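Local coordinates for protein putative 4-Hydroxy-2-oxoglutarate aldolase / 2-dehydro-3-deoxyphosphogluconate aldolase (Yersinia enterocolitica, PDB 3LM7) that is probably an aldolase of the KDGP aldolase family, built on a TIM-barrel fold, at residues 9-14 and 243-248; 15-20 and 216-221; 48-53 and 84-89; 126-131 and 144-149; 168-173 and 202-207. All blocks are in the same frame, centred on the assembly; numbering follows the deposited sequence.

Just after the N terminus, 9-14 meets the end of the last helix, 243-248, so contact 1 closes a loop holding nearly the whole chain. One step further on, contact 2 pairs the first barrel strand with 216-221 and shuts the barrel; it lies within the loop of contact 1, and the two touch through Arg-14 O and Val-216 N. Contacts 3, 4 and 5 follow in series inside both loops, without crossing. Contact 3 joins helices 50-63 and 80-90, contact 4 forms a two-stranded hairpin, and contact 5 sets a turn against helix 201-211, which reaches back to contact 1 through a Lys-246 to Glu-202 salt bridge.

Contact 1: residues 9-14 and 243-248; sequences NYYRDR and IVKKIV
Where the chain runs in toward the first strand of the TIM barrel, Tyr-11 lays its ring against the end of the C-terminal helix, touching Val-244, Lys-245 and Val-248. Its CG stands anti to the backbone N (chi1 175°), which carries the ring out from the loop to the last turn of that helix. CD2 then meets Val-244 CG1 at 3.7 Å and Val-248 CB at 3.9 Å, each valine running past the tyrosine in the opposite sense. At the other end of the ring, Lys-245 crosses at about a right angle, its CG 3.6 Å from Tyr-11 OH, while its NZ goes on to a salt bridge with Glu-35. Val-248 O lies at the ring edge, near its plane.

No direct hydrogen bond spans the two segments; one water does the work. It accepts from Tyr-11 OH at 2.6 Å and donates to Lys-245 O at 2.6 Å and to Val-248 O at 2.7 Å, so carbonyls at the helix terminus gain a partner. The extended Arg-12 chain roofs the site: its CG sits over one face of the Tyr-11 ring, and the water lies 3.3 Å from the guanidinium plane, over its centre. Deeper in, Val-248 CG1 packs on Arg-14 CB at 3.8 Å; the guanidinium of Arg-14 turns elsewhere, to Val-213 O. His-37 adds an edge-to-face contact to the tyrosine. The whole is a seam of the TIM barrel, where the segment leading into the first strand is covered by the last helix of the outer ring.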
# COMPACT_ATOMS: atom_id res chain seq x y z
N ASN A 9 -3.20 1.16 13.83
CA ASN A 9 -4.57 1.33 13.26
C ASN A 9 -4.59 2.51 12.31
O ASN A 9 -5.04 3.60 12.64
CB ASN A 9 -5.59 1.61 14.39
CG ASN A 9 -7.08 1.65 13.88
OD1 ASN A 9 -7.40 1.29 12.69
ND2 ASN A 9 -8.00 2.09 14.80
N TYR A 10 -4.11 2.30 11.10
CA TYR A 10 -4.07 3.38 10.16
C TYR A 10 -5.50 3.73 9.78
O TYR A 10 -6.33 2.86 9.61
CB TYR A 10 -3.38 2.94 8.87
CG TYR A 10 -1.96 2.43 9.09
CD1 TYR A 10 -0.88 3.30 9.15
CD2 TYR A 10 -1.72 1.03 9.16
CE1 TYR A 10 0.45 2.83 9.34
CE2 TYR A 10 -0.42 0.56 9.33
CZ TYR A 10 0.65 1.46 9.41
OH TYR A 10 1.92 0.92 9.49
N TYR A 11 -5.73 5.00 9.59
CA TYR A 11 -7.03 5.42 9.11
C TYR A 11 -7.09 5.08 7.63
O TYR A 11 -6.21 5.53 6.83
CB TYR A 11 -7.19 6.90 9.30
CG TYR A 11 -8.50 7.43 8.69
CD1 TYR A 11 -9.75 7.25 9.38
CD2 TYR A 11 -8.49 8.10 7.47
CE1 TYR A 11 -10.96 7.75 8.83
CE2 TYR A 11 -9.69 8.58 6.90
CZ TYR A 11 -10.90 8.41 7.60
OH TYR A 11 -12.03 8.89 7.02
N ARG A 12 -8.14 4.33 7.23
CA ARG A 12 -8.27 3.85 5.82
C ARG A 12 -6.98 3.30 5.25
O ARG A 12 -6.66 3.51 4.06
CB ARG A 12 -8.79 4.96 4.89
CG ARG A 12 -10.21 5.40 5.29
CD ARG A 12 -10.89 6.14 4.17
NE ARG A 12 -12.24 6.36 4.68
CZ ARG A 12 -13.17 7.06 4.05
NH1 ARG A 12 -12.90 7.58 2.84
NH2 ARG A 12 -14.38 7.24 4.62
N ASP A 13 -6.25 2.60 6.10
CA ASP A 13 -5.03 1.92 5.69
C ASP A 13 -3.97 2.78 5.14
O ASP A 13 -3.09 2.26 4.47
CB ASP A 13 -5.32 0.83 4.66
CG ASP A 13 -5.41 -0.51 5.32
OD1 ASP A 13 -4.40 -0.93 6.04
OD2 ASP A 13 -6.52 -1.07 5.17
N ARG A 14 -4.01 4.07 5.49
CA ARG A 14 -3.03 4.99 4.91
C ARG A 14 -2.23 5.75 5.94
O ARG A 14 -1.02 5.89 5.77
CB ARG A 14 -3.67 6.02 3.97
CG ARG A 14 -4.22 5.51 2.65
CD ARG A 14 -3.13 4.95 1.69
NE ARG A 14 -2.05 5.82 1.16
CZ ARG A 14 -2.17 6.68 0.16
NH1 ARG A 14 -3.38 6.93 -0.35
NH2 ARG A 14 -1.11 7.37 -0.31
N ILE A 243 -8.17 16.62 9.94
CA ILE A 243 -7.40 16.84 8.69
C ILE A 243 -7.17 15.49 7.96
O ILE A 243 -7.34 15.35 6.72
CB ILE A 243 -6.01 17.51 9.01
CG1 ILE A 243 -6.25 18.94 9.53
CG2 ILE A 243 -5.09 17.53 7.75
CD1 ILE A 243 -5.00 19.59 10.15
N VAL A 244 -6.79 14.48 8.74
CA VAL A 244 -6.56 13.16 8.14
C VAL A 244 -7.85 12.70 7.39
O VAL A 244 -7.80 12.30 6.21
CB VAL A 244 -6.16 12.14 9.21
CG1 VAL A 244 -6.15 10.71 8.60
CG2 VAL A 244 -4.70 12.53 9.83
N LYS A 245 -9.01 12.81 8.06
CA LYS A 245 -10.25 12.38 7.41
C LYS A 245 -10.56 13.19 6.16
O LYS A 245 -11.20 12.69 5.20
CB LYS A 245 -11.44 12.51 8.38
CG LYS A 245 -11.39 11.48 9.46
CD LYS A 245 -12.58 11.69 10.43
CE LYS A 245 -12.56 10.57 11.46
NZ LYS A 245 -13.84 10.62 12.26
N LYS A 246 -10.13 14.45 6.16
CA LYS A 246 -10.35 15.33 5.00
C LYS A 246 -9.50 14.86 3.84
O LYS A 246 -9.98 14.81 2.68
CB LYS A 246 -10.01 16.83 5.33
CG LYS A 246 -10.38 17.79 4.18
CD LYS A 246 -10.13 19.28 4.52
CE LYS A 246 -8.65 19.53 4.79
NZ LYS A 246 -8.36 20.97 5.07
N ILE A 247 -8.24 14.55 4.12
CA ILE A 247 -7.32 14.35 2.98
C ILE A 247 -7.13 12.90 2.56
O ILE A 247 -6.68 12.62 1.42
CB ILE A 247 -5.93 15.06 3.21
CG1 ILE A 247 -5.19 14.39 4.35
CG2 ILE A 247 -6.12 16.59 3.46
CD1 ILE A 247 -3.82 15.03 4.61
N VAL A 248 -7.42 11.97 3.47
CA VAL A 248 -7.34 10.53 3.14
C VAL A 248 -8.71 10.06 2.65
O VAL A 248 -9.61 9.79 3.43
CB VAL A 248 -6.85 9.69 4.32
CG1 VAL A 248 -6.79 8.20 3.94
CG2 VAL A 248 -5.46 10.22 4.78
O HOH W 1 -11.94 10.19 4.77

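Contact 2: residues 15-20 and 216-221; sequences VCLNVL and VIPHIY
Asn-18 stacks on His-219 midway along a parallel pairing of backbones, 15-20 with 216-221. Three hydrogen bonds hold it: Cys-16 N to Val-216 O, Asn-18 N to Pro-218 O and Ile-220 N to Asn-18 O, each 3.0 Å. The middle one is bent, with an N-H...O angle of 137°. The ladder has a missing rung, because Pro-218 has no N-H to offer Cys-16 O; that buried carbonyl has no hydrogen-bond partner in the model and is met by Ile-217 CA at 3.2 Å and by the proline CD.

In the stack the amide and ring planes are 18° apart, with Asn-18 CG over one face of the imidazole and CB 3.9 Å from the ring centroid in a CH-pi contact. With CG anti to the backbone N (chi1 -170°), the Asn-18 side chain runs alongside the imidazole, which lets the two planes stack. Its OD1 is held by Ser-69, its ND2 by a water that also binds Tyr-221 OH. His-219 is gripped at both nitrogens: ND1 shares a 2.5 Å hydrogen bond with Tyr-221 OH, and NE2 bonds Glu-191.

Among apolar contacts, Leu-20 CG touches Tyr-221 CD1 at 3.6 Å, with Leu-20 CD1 over one face of the Tyr-221 ring.

A second water links Leu-20 N with Ile-220 O where the backbones part. The chemistry implies a barrel closed by few backbone bonds, with a polar Asn-His-Tyr cluster held by Ser-69, Glu-191 and a water and flanked by Ile-217 and Leu-20, while the side-chain contacts among Val-15, Leu-17, Pro-218 and Ile-220 are purely apolar.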
# COMPACT_ATOMS: atom_id res chain seq x y z
N VAL A 15 -2.89 6.33 6.94
CA VAL A 15 -2.21 7.30 7.84
C VAL A 15 -2.50 7.02 9.28
O VAL A 15 -3.70 6.86 9.64
CB VAL A 15 -2.65 8.76 7.57
CG1 VAL A 15 -1.94 9.72 8.62
CG2 VAL A 15 -2.27 9.13 6.13
N CYS A 16 -1.43 7.02 10.11
CA CYS A 16 -1.62 6.81 11.55
C CYS A 16 -0.82 7.90 12.26
O CYS A 16 0.35 8.13 11.95
CB CYS A 16 -1.13 5.39 11.97
SG CYS A 16 -1.49 5.03 13.73
N LEU A 17 -1.44 8.58 13.22
CA LEU A 17 -0.72 9.64 13.93
C LEU A 17 0.27 9.01 14.88
O LEU A 17 0.07 7.89 15.35
CB LEU A 17 -1.72 10.52 14.77
CG LEU A 17 -2.83 11.14 13.96
CD1 LEU A 17 -3.72 11.88 14.99
CD2 LEU A 17 -2.31 12.16 12.89
N ASN A 18 1.31 9.76 15.25
CA ASN A 18 2.16 9.39 16.34
C ASN A 18 2.43 10.59 17.25
O ASN A 18 3.02 11.59 16.81
CB ASN A 18 3.47 8.71 15.76
CG ASN A 18 4.39 8.05 16.82
OD1 ASN A 18 5.02 6.96 16.53
ND2 ASN A 18 4.58 8.68 17.96
N VAL A 19 2.05 10.48 18.54
CA VAL A 19 2.17 11.64 19.43
C VAL A 19 2.60 11.07 20.73
O VAL A 19 2.46 9.86 20.95
CB VAL A 19 0.76 12.45 19.55
CG1 VAL A 19 0.22 12.84 18.18
CG2 VAL A 19 -0.30 11.56 20.23
N LEU A 20 3.13 11.89 21.62
CA LEU A 20 3.62 11.41 22.91
C LEU A 20 2.55 11.47 23.99
O LEU A 20 1.70 12.33 23.96
CB LEU A 20 4.80 12.30 23.37
CG LEU A 20 6.01 12.31 22.45
CD1 LEU A 20 7.11 13.22 23.02
CD2 LEU A 20 6.55 10.84 22.11
N VAL A 216 1.77 6.31 6.00
CA VAL A 216 2.43 7.52 6.47
C VAL A 216 2.17 7.65 7.95
O VAL A 216 1.02 7.50 8.38
CB VAL A 216 1.89 8.81 5.75
CG1 VAL A 216 2.75 10.01 6.17
CG2 VAL A 216 1.94 8.57 4.22
N ILE A 217 3.22 7.86 8.75
CA ILE A 217 3.07 7.93 10.22
C ILE A 217 3.73 9.26 10.62
O ILE A 217 4.92 9.33 10.90
CB ILE A 217 3.71 6.71 10.99
CG1 ILE A 217 3.03 5.40 10.55
CG2 ILE A 217 3.57 6.92 12.57
CD1 ILE A 217 3.75 4.07 11.11
N PRO A 218 2.95 10.36 10.60
CA PRO A 218 3.58 11.65 10.94
C PRO A 218 3.74 11.75 12.44
O PRO A 218 2.86 11.24 13.16
CB PRO A 218 2.56 12.69 10.45
CG PRO A 218 1.26 12.01 10.49
CD PRO A 218 1.57 10.52 10.10
N HIS A 219 4.80 12.40 12.91
CA HIS A 219 5.01 12.55 14.34
C HIS A 219 4.73 13.99 14.71
O HIS A 219 5.23 14.86 14.03
CB HIS A 219 6.47 12.22 14.69
CG HIS A 219 6.79 10.77 14.51
ND1 HIS A 219 7.31 10.01 15.53
CD2 HIS A 219 6.63 9.94 13.45
CE1 HIS A 219 7.49 8.77 15.10
NE2 HIS A 219 7.12 8.70 13.83
N ILE A 220 3.96 14.21 15.78
CA ILE A 220 3.61 15.57 16.21
C ILE A 220 3.81 15.70 17.71
O ILE A 220 3.15 15.05 18.47
CB ILE A 220 2.14 15.97 15.84
CG1 ILE A 220 1.74 15.47 14.43
CG2 ILE A 220 2.00 17.50 15.97
CD1 ILE A 220 1.24 13.98 14.40
N TYR A 221 4.79 16.49 18.10
CA TYR A 221 5.32 16.47 19.45
C TYR A 221 5.08 17.85 20.08
O TYR A 221 3.94 18.21 20.30
CB TYR A 221 6.81 16.11 19.42
CG TYR A 221 7.12 14.69 18.96
CD1 TYR A 221 6.20 13.64 19.10
CD2 TYR A 221 8.35 14.39 18.45
CE1 TYR A 221 6.50 12.30 18.65
CE2 TYR A 221 8.69 13.05 18.06
CZ TYR A 221 7.76 12.04 18.17
OH TYR A 221 8.13 10.76 17.81
O HOH W 2 7.10 8.33 18.90
O HOH W 3 2.99 14.77 21.28

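Contact 3: residues 48-53 and 84-89; sequences PDVDSA and SQISQQ
Val-50, in the first turn of helix 50-63, reaches across to Gln-85, Ile-86 and Gln-89 of helix 80-90. Its CB points toward the neighbouring helix and carries two methyls with different partners. CG1, anti to the backbone N (chi1 177°), goes to Gln-89 NE2 at 3.8 Å and packs on Ile-86 CG1 at 4.3 Å. CG2 turns the other way, to Gln-85: it lies 4.0 Å from that residue's CB and 3.3 Å from its OE1, the glutamine chain crossing the valine at about a right angle. One turn later Ala-53 CB sits on Ile-86 CD1 at 3.5 Å, closer than carbons usually pack.

Beside this greasy strip runs a water bridge. Asp-51 OD1 accepts from two waters, one of which also donates to Gln-89 OE1 while the other accepts from Gln-89 NE2 at 2.8 Å. Behind Val-50, Asp-49 is the N-cap, its OD1 taking the N-H of Ser-52 at 2.8 Å.

The two helices therefore meet without a direct hydrogen bond: small aliphatic groups allow close approach, and two waters tie both ends of the Gln-89 amide to Asp-51 OD1 and so probably steady its position.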
# COMPACT_ATOMS: atom_id res chain seq x y z
N PRO A 48 14.77 3.64 34.47
CA PRO A 48 16.15 3.35 34.87
C PRO A 48 16.70 2.07 34.30
O PRO A 48 17.90 1.92 34.20
CB PRO A 48 16.05 3.25 36.41
CG PRO A 48 14.66 2.91 36.68
CD PRO A 48 13.88 3.72 35.64
N ASP A 49 15.83 1.13 33.95
CA ASP A 49 16.29 -0.12 33.35
C ASP A 49 15.23 -0.71 32.43
O ASP A 49 14.07 -0.27 32.41
CB ASP A 49 16.60 -1.17 34.46
CG ASP A 49 15.50 -1.28 35.50
OD1 ASP A 49 14.31 -1.51 35.18
OD2 ASP A 49 15.79 -1.16 36.70
N VAL A 50 15.62 -1.79 31.74
CA VAL A 50 14.70 -2.53 30.87
C VAL A 50 13.44 -3.07 31.56
O VAL A 50 12.30 -2.85 31.09
CB VAL A 50 15.45 -3.64 30.03
CG1 VAL A 50 14.45 -4.43 29.20
CG2 VAL A 50 16.51 -3.02 29.12
N ASP A 51 13.62 -3.72 32.71
CA ASP A 51 12.45 -4.32 33.37
C ASP A 51 11.36 -3.31 33.73
O ASP A 51 10.18 -3.58 33.49
CB ASP A 51 12.85 -5.08 34.63
CG ASP A 51 13.61 -6.34 34.32
OD1 ASP A 51 13.28 -6.99 33.30
OD2 ASP A 51 14.50 -6.67 35.15
N SER A 52 11.77 -2.16 34.26
CA SER A 52 10.82 -1.11 34.66
C SER A 52 10.15 -0.50 33.45
O SER A 52 8.94 -0.28 33.48
CB SER A 52 11.48 -0.01 35.50
OG SER A 52 12.64 0.52 34.85
N ALA A 53 10.92 -0.23 32.40
CA ALA A 53 10.32 0.25 31.14
C ALA A 53 9.28 -0.77 30.59
O ALA A 53 8.17 -0.39 30.19
CB ALA A 53 11.43 0.57 30.10
N SER A 84 15.73 -1.73 21.69
CA SER A 84 15.64 -3.07 21.12
C SER A 84 15.26 -4.09 22.20
O SER A 84 14.49 -5.01 21.94
CB SER A 84 16.98 -3.51 20.49
OG SER A 84 17.21 -2.77 19.33
N GLN A 85 15.86 -3.97 23.38
CA GLN A 85 15.52 -4.90 24.45
C GLN A 85 14.12 -4.71 25.00
O GLN A 85 13.41 -5.71 25.26
CB GLN A 85 16.58 -4.84 25.55
CG GLN A 85 17.98 -5.21 25.00
CD GLN A 85 19.07 -4.86 26.00
OE1 GLN A 85 18.80 -4.22 26.99
NE2 GLN A 85 20.30 -5.27 25.74
N ILE A 86 13.71 -3.46 25.23
CA ILE A 86 12.35 -3.20 25.65
C ILE A 86 11.35 -3.77 24.63
O ILE A 86 10.35 -4.45 25.00
CB ILE A 86 12.10 -1.72 25.78
CG1 ILE A 86 12.88 -1.14 26.95
CG2 ILE A 86 10.58 -1.40 25.96
CD1 ILE A 86 12.91 0.43 26.96
N SER A 87 11.58 -3.49 23.35
CA SER A 87 10.59 -3.87 22.28
C SER A 87 10.43 -5.38 22.16
O SER A 87 9.35 -5.86 21.91
CB SER A 87 10.96 -3.21 20.94
OG SER A 87 10.98 -1.77 21.07
N GLN A 88 11.52 -6.13 22.32
CA GLN A 88 11.48 -7.60 22.35
C GLN A 88 10.38 -8.11 23.30
O GLN A 88 9.59 -9.00 22.93
CB GLN A 88 12.83 -8.17 22.83
CG GLN A 88 12.82 -9.67 22.88
CD GLN A 88 14.14 -10.25 23.20
OE1 GLN A 88 14.97 -9.62 23.82
NE2 GLN A 88 14.37 -11.44 22.72
N GLN A 89 10.37 -7.55 24.50
CA GLN A 89 9.44 -8.00 25.57
C GLN A 89 8.05 -7.40 25.45
O GLN A 89 7.03 -8.10 25.55
CB GLN A 89 10.03 -7.68 26.96
CG GLN A 89 11.39 -8.32 27.15
CD GLN A 89 11.90 -8.25 28.61
OE1 GLN A 89 11.11 -8.41 29.57
NE2 GLN A 89 13.17 -7.99 28.77
O HOH W 4 10.98 -7.59 32.13
O HOH W 5 14.66 -7.88 31.11

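Contact 4: residues 126-131 and 144-149; sequences VGYVKI and IVPVTT
Val-129 and Val-145 form the hydrogen-bonded pair at the heart of a two-stranded antiparallel beta hairpin, strands 128-130 and 144-146, inserted in the TIM barrel between strand 115-120 and helix 147-156. Both of their backbone polar groups are used: Val-129 N gives to Val-145 O at 2.9 Å, almost straight (N-H...O 165°), and Val-145 N returns a bond of 3.0 Å to Val-129 O. Those two carbonyls also take CA-H contacts, Val-145 O from Tyr-128 and Val-129 O from Ile-144.

Pro-146 has no N-H and stands at the N-cap of the helix. The next donor, Val-147 N, begins the helix and so lacks an acceptor one turn back; Gly-127 O takes it at 2.9 Å, though the N-H arrives from above the carbonyl plane, 40° out of it. Outside the pair, Tyr-128 O receives Thr-123 OG1 and Lys-130 NZ makes a salt bridge with Asp-142.

Tyr-128 CB rests on Ile-144 CG2 at 3.7 Å. The side chains of Tyr-128 and Pro-146 diverge, though the ring's CE1 is still 4.1 Å from Pro-146 CG. On the face of Val-129 and Val-145, Ile-131 crosses Val-145 at about a right angle, and helix 147-156 covers them with Ala-150. Farther along, Val-129 CG1 meets Val-147 CG2 at 3.8 Å, and the same Val-147 methyl presses within 3.3 Å of Gly-127 O.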
# COMPACT_ATOMS: atom_id res chain seq x y z
N VAL A 126 19.07 17.45 -2.14
CA VAL A 126 18.02 16.59 -2.61
C VAL A 126 18.58 15.29 -3.22
O VAL A 126 19.52 15.29 -4.08
CB VAL A 126 17.12 17.36 -3.63
CG1 VAL A 126 16.10 16.39 -4.24
CG2 VAL A 126 16.39 18.56 -2.93
N GLY A 127 17.97 14.18 -2.80
CA GLY A 127 18.36 12.83 -3.17
C GLY A 127 19.40 12.11 -2.30
O GLY A 127 19.70 10.92 -2.56
N TYR A 128 19.92 12.79 -1.29
CA TYR A 128 21.02 12.27 -0.44
C TYR A 128 20.67 12.42 1.05
O TYR A 128 20.26 13.50 1.47
CB TYR A 128 22.39 12.99 -0.75
CG TYR A 128 22.79 12.64 -2.16
CD1 TYR A 128 23.54 11.49 -2.46
CD2 TYR A 128 22.31 13.43 -3.23
CE1 TYR A 128 23.84 11.16 -3.82
CE2 TYR A 128 22.55 13.08 -4.57
CZ TYR A 128 23.33 11.97 -4.86
OH TYR A 128 23.55 11.75 -6.19
N VAL A 129 20.88 11.34 1.83
CA VAL A 129 20.50 11.35 3.21
C VAL A 129 21.65 10.86 4.11
O VAL A 129 22.52 10.06 3.68
CB VAL A 129 19.29 10.41 3.46
CG1 VAL A 129 17.96 11.04 3.05
CG2 VAL A 129 19.55 8.93 2.87
N LYS A 130 21.65 11.31 5.36
CA LYS A 130 22.71 10.93 6.33
C LYS A 130 22.19 9.74 7.12
O LYS A 130 21.03 9.75 7.58
CB LYS A 130 22.95 12.09 7.25
CG LYS A 130 23.79 11.73 8.48
CD LYS A 130 24.01 13.05 9.31
CE LYS A 130 24.49 12.70 10.71
NZ LYS A 130 25.04 13.93 11.43
N ILE A 131 23.00 8.70 7.21
CA ILE A 131 22.57 7.43 7.81
C ILE A 131 23.42 7.04 8.99
O ILE A 131 23.15 6.01 9.61
CB ILE A 131 22.51 6.19 6.79
CG1 ILE A 131 23.91 5.93 6.17
CG2 ILE A 131 21.63 6.53 5.58
CD1 ILE A 131 23.97 4.64 5.32
N ILE A 144 26.82 9.76 4.00
CA ILE A 144 25.74 10.34 3.12
C ILE A 144 25.61 9.45 1.90
O ILE A 144 26.62 9.13 1.20
CB ILE A 144 26.12 11.80 2.67
CG1 ILE A 144 26.27 12.66 3.90
CG2 ILE A 144 25.16 12.37 1.55
CD1 ILE A 144 27.31 13.72 3.74
N VAL A 145 24.37 9.07 1.60
CA VAL A 145 24.16 8.03 0.59
C VAL A 145 22.90 8.37 -0.17
O VAL A 145 22.10 9.19 0.25
CB VAL A 145 24.08 6.60 1.19
CG1 VAL A 145 25.24 6.30 2.15
CG2 VAL A 145 22.67 6.38 1.94
N PRO A 146 22.73 7.73 -1.31
CA PRO A 146 21.53 8.02 -2.09
C PRO A 146 20.29 7.54 -1.35
O PRO A 146 20.33 6.52 -0.66
CB PRO A 146 21.74 7.19 -3.39
CG PRO A 146 23.31 7.06 -3.48
CD PRO A 146 23.79 7.00 -2.04
N VAL A 147 19.19 8.27 -1.49
CA VAL A 147 17.93 7.87 -0.84
C VAL A 147 17.56 6.42 -1.17
O VAL A 147 17.21 5.65 -0.22
CB VAL A 147 16.76 8.87 -1.17
CG1 VAL A 147 15.38 8.34 -0.68
CG2 VAL A 147 17.13 10.29 -0.56
N THR A 148 17.58 6.05 -2.46
CA THR A 148 17.17 4.70 -2.85
C THR A 148 18.05 3.65 -2.17
O THR A 148 17.58 2.52 -1.72
CB THR A 148 17.23 4.53 -4.38
OG1 THR A 148 18.52 5.03 -4.89
CG2 THR A 148 16.01 5.30 -4.98
N THR A 149 19.33 3.97 -2.12
CA THR A 149 20.27 3.02 -1.44
C THR A 149 19.96 2.94 0.05
O THR A 149 19.95 1.83 0.59
CB THR A 149 21.72 3.46 -1.67
OG1 THR A 149 21.90 3.66 -3.10
CG2 THR A 149 22.72 2.33 -1.14

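Contact 5: residues 168-173 and 202-207; sequences NGLDSI and EQIVQI
Ile-173 meets Ile-207 because its CG1 is swung anti to the backbone N (chi1 -154°) and its chi2 of 73° then bends CD1 toward helix 201-211. Ile-207 sends its own CD1 back, with CG1 lying beside its backbone N, and the two methyls end 3.4 Å apart, tighter than carbons normally settle. The isoleucines cross at a slant, and Ile-173 CG1 lies 3.7 Å from Ile-207 CD1.

Leu-170 carries the other half. Its CD2 packs on Ile-204 CG1 at 3.9 Å and lies against the amide of Gln-203, while CD1 comes within 3.7 Å of Gln-203 OE1. That glutamine runs out extended and crosses the leucine at about a right angle, and the Leu-170 methyls rest on its amide by van der Waals contact. Ile-204 CD1 reaches further, to Gly-169 O at 3.7 Å.

The loop keeps its shape by two overlapping turns. Asn-168 to Asp-171 make a type II' beta turn, closed by Asp-171 N to Asn-168 O at 3.0 Å, with Gly-169 in the positive-phi place that such a turn needs. Leu-170 to Ile-173 then form a type I turn. Ser-172 is the N-cap residue of helix 173-185, but its OG makes no capping bond and goes to Met-167 O.

In the outer layer of the barrel the contact joins the loop after strand 161-164, at the start of helix 173-185, to helix 201-211. Tyr-176 of the former helix bonds Ile-204 O, while the far side of helix 201-211 leans on helix 234-247 through Glu-202, Val-205 and Gln-206.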
# COMPACT_ATOMS: atom_id res chain seq x y z
N ASN A 168 12.56 20.06 10.52
CA ASN A 168 12.27 21.50 10.69
C ASN A 168 11.05 21.97 9.88
O ASN A 168 11.16 22.92 9.10
CB ASN A 168 13.53 22.36 10.38
CG ASN A 168 14.67 22.04 11.33
OD1 ASN A 168 14.50 21.98 12.54
ND2 ASN A 168 15.85 21.78 10.77
N GLY A 169 9.91 21.31 10.05
CA GLY A 169 8.66 21.72 9.39
C GLY A 169 8.78 21.67 7.90
O GLY A 169 9.03 20.61 7.35
N LEU A 170 8.64 22.81 7.23
CA LEU A 170 8.70 22.84 5.77
C LEU A 170 10.10 23.23 5.26
O LEU A 170 10.31 23.40 4.05
CB LEU A 170 7.72 23.89 5.26
CG LEU A 170 6.25 23.66 5.65
CD1 LEU A 170 5.36 24.88 5.33
CD2 LEU A 170 5.71 22.51 4.85
N ASP A 171 11.02 23.42 6.16
CA ASP A 171 12.34 23.91 5.76
C ASP A 171 13.10 22.94 4.84
O ASP A 171 14.03 23.36 4.16
CB ASP A 171 13.19 24.13 7.00
CG ASP A 171 12.87 25.45 7.72
OD1 ASP A 171 12.03 26.24 7.23
OD2 ASP A 171 13.50 25.68 8.76
N SER A 172 12.76 21.66 4.86
CA SER A 172 13.49 20.69 4.05
C SER A 172 12.53 20.07 3.04
O SER A 172 12.60 18.86 2.68
CB SER A 172 14.17 19.67 4.98
OG SER A 172 13.18 18.98 5.73
N ILE A 173 11.62 20.91 2.52
CA ILE A 173 10.51 20.40 1.71
C ILE A 173 10.93 19.70 0.43
O ILE A 173 10.42 18.62 0.08
CB ILE A 173 9.45 21.56 1.43
CG1 ILE A 173 8.10 20.96 1.18
CG2 ILE A 173 9.95 22.63 0.48
CD1 ILE A 173 7.57 20.44 2.59
N GLU A 202 -1.29 19.39 7.41
CA GLU A 202 -1.94 18.96 6.17
C GLU A 202 -0.98 18.94 4.97
O GLU A 202 -0.92 17.95 4.24
CB GLU A 202 -3.15 19.87 5.83
CG GLU A 202 -3.78 19.48 4.50
CD GLU A 202 -5.11 20.21 4.29
OE1 GLU A 202 -5.62 20.85 5.23
OE2 GLU A 202 -5.61 20.11 3.20
N GLN A 203 -0.20 20.01 4.79
CA GLN A 203 0.64 20.07 3.63
C GLN A 203 1.73 18.95 3.69
O GLN A 203 1.97 18.28 2.72
CB GLN A 203 1.29 21.45 3.53
CG GLN A 203 2.21 21.55 2.29
CD GLN A 203 2.92 22.91 2.22
OE1 GLN A 203 2.64 23.79 3.03
NE2 GLN A 203 3.90 23.04 1.33
N ILE A 204 2.28 18.71 4.87
CA ILE A 204 3.32 17.72 5.00
C ILE A 204 2.82 16.30 4.70
O ILE A 204 3.47 15.52 3.96
CB ILE A 204 4.01 17.83 6.44
CG1 ILE A 204 4.98 19.04 6.44
CG2 ILE A 204 4.75 16.51 6.76
CD1 ILE A 204 5.48 19.54 7.87
N VAL A 205 1.65 15.97 5.25
CA VAL A 205 1.03 14.70 4.91
C VAL A 205 0.56 14.63 3.45
O VAL A 205 0.76 13.59 2.81
CB VAL A 205 -0.14 14.35 5.89
CG1 VAL A 205 -0.80 12.97 5.48
CG2 VAL A 205 0.41 14.31 7.37
N GLN A 206 0.03 15.72 2.91
CA GLN A 206 -0.48 15.66 1.56
C GLN A 206 0.70 15.36 0.61
O GLN A 206 0.53 14.69 -0.40
CB GLN A 206 -1.06 17.03 1.18
CG GLN A 206 -1.84 17.03 -0.15
CD GLN A 206 -3.13 16.22 -0.08
OE1 GLN A 206 -4.05 16.55 0.68
NE2 GLN A 206 -3.20 15.16 -0.89
N ILE A 207 1.87 15.95 0.88
CA ILE A 207 3.02 15.66 0.00
C ILE A 207 3.29 14.17 -0.10
O ILE A 207 3.53 13.63 -1.18
CB ILE A 207 4.27 16.39 0.56
CG1 ILE A 207 4.19 17.85 0.14
CG2 ILE A 207 5.60 15.73 0.06
CD1 ILE A 207 5.20 18.72 0.94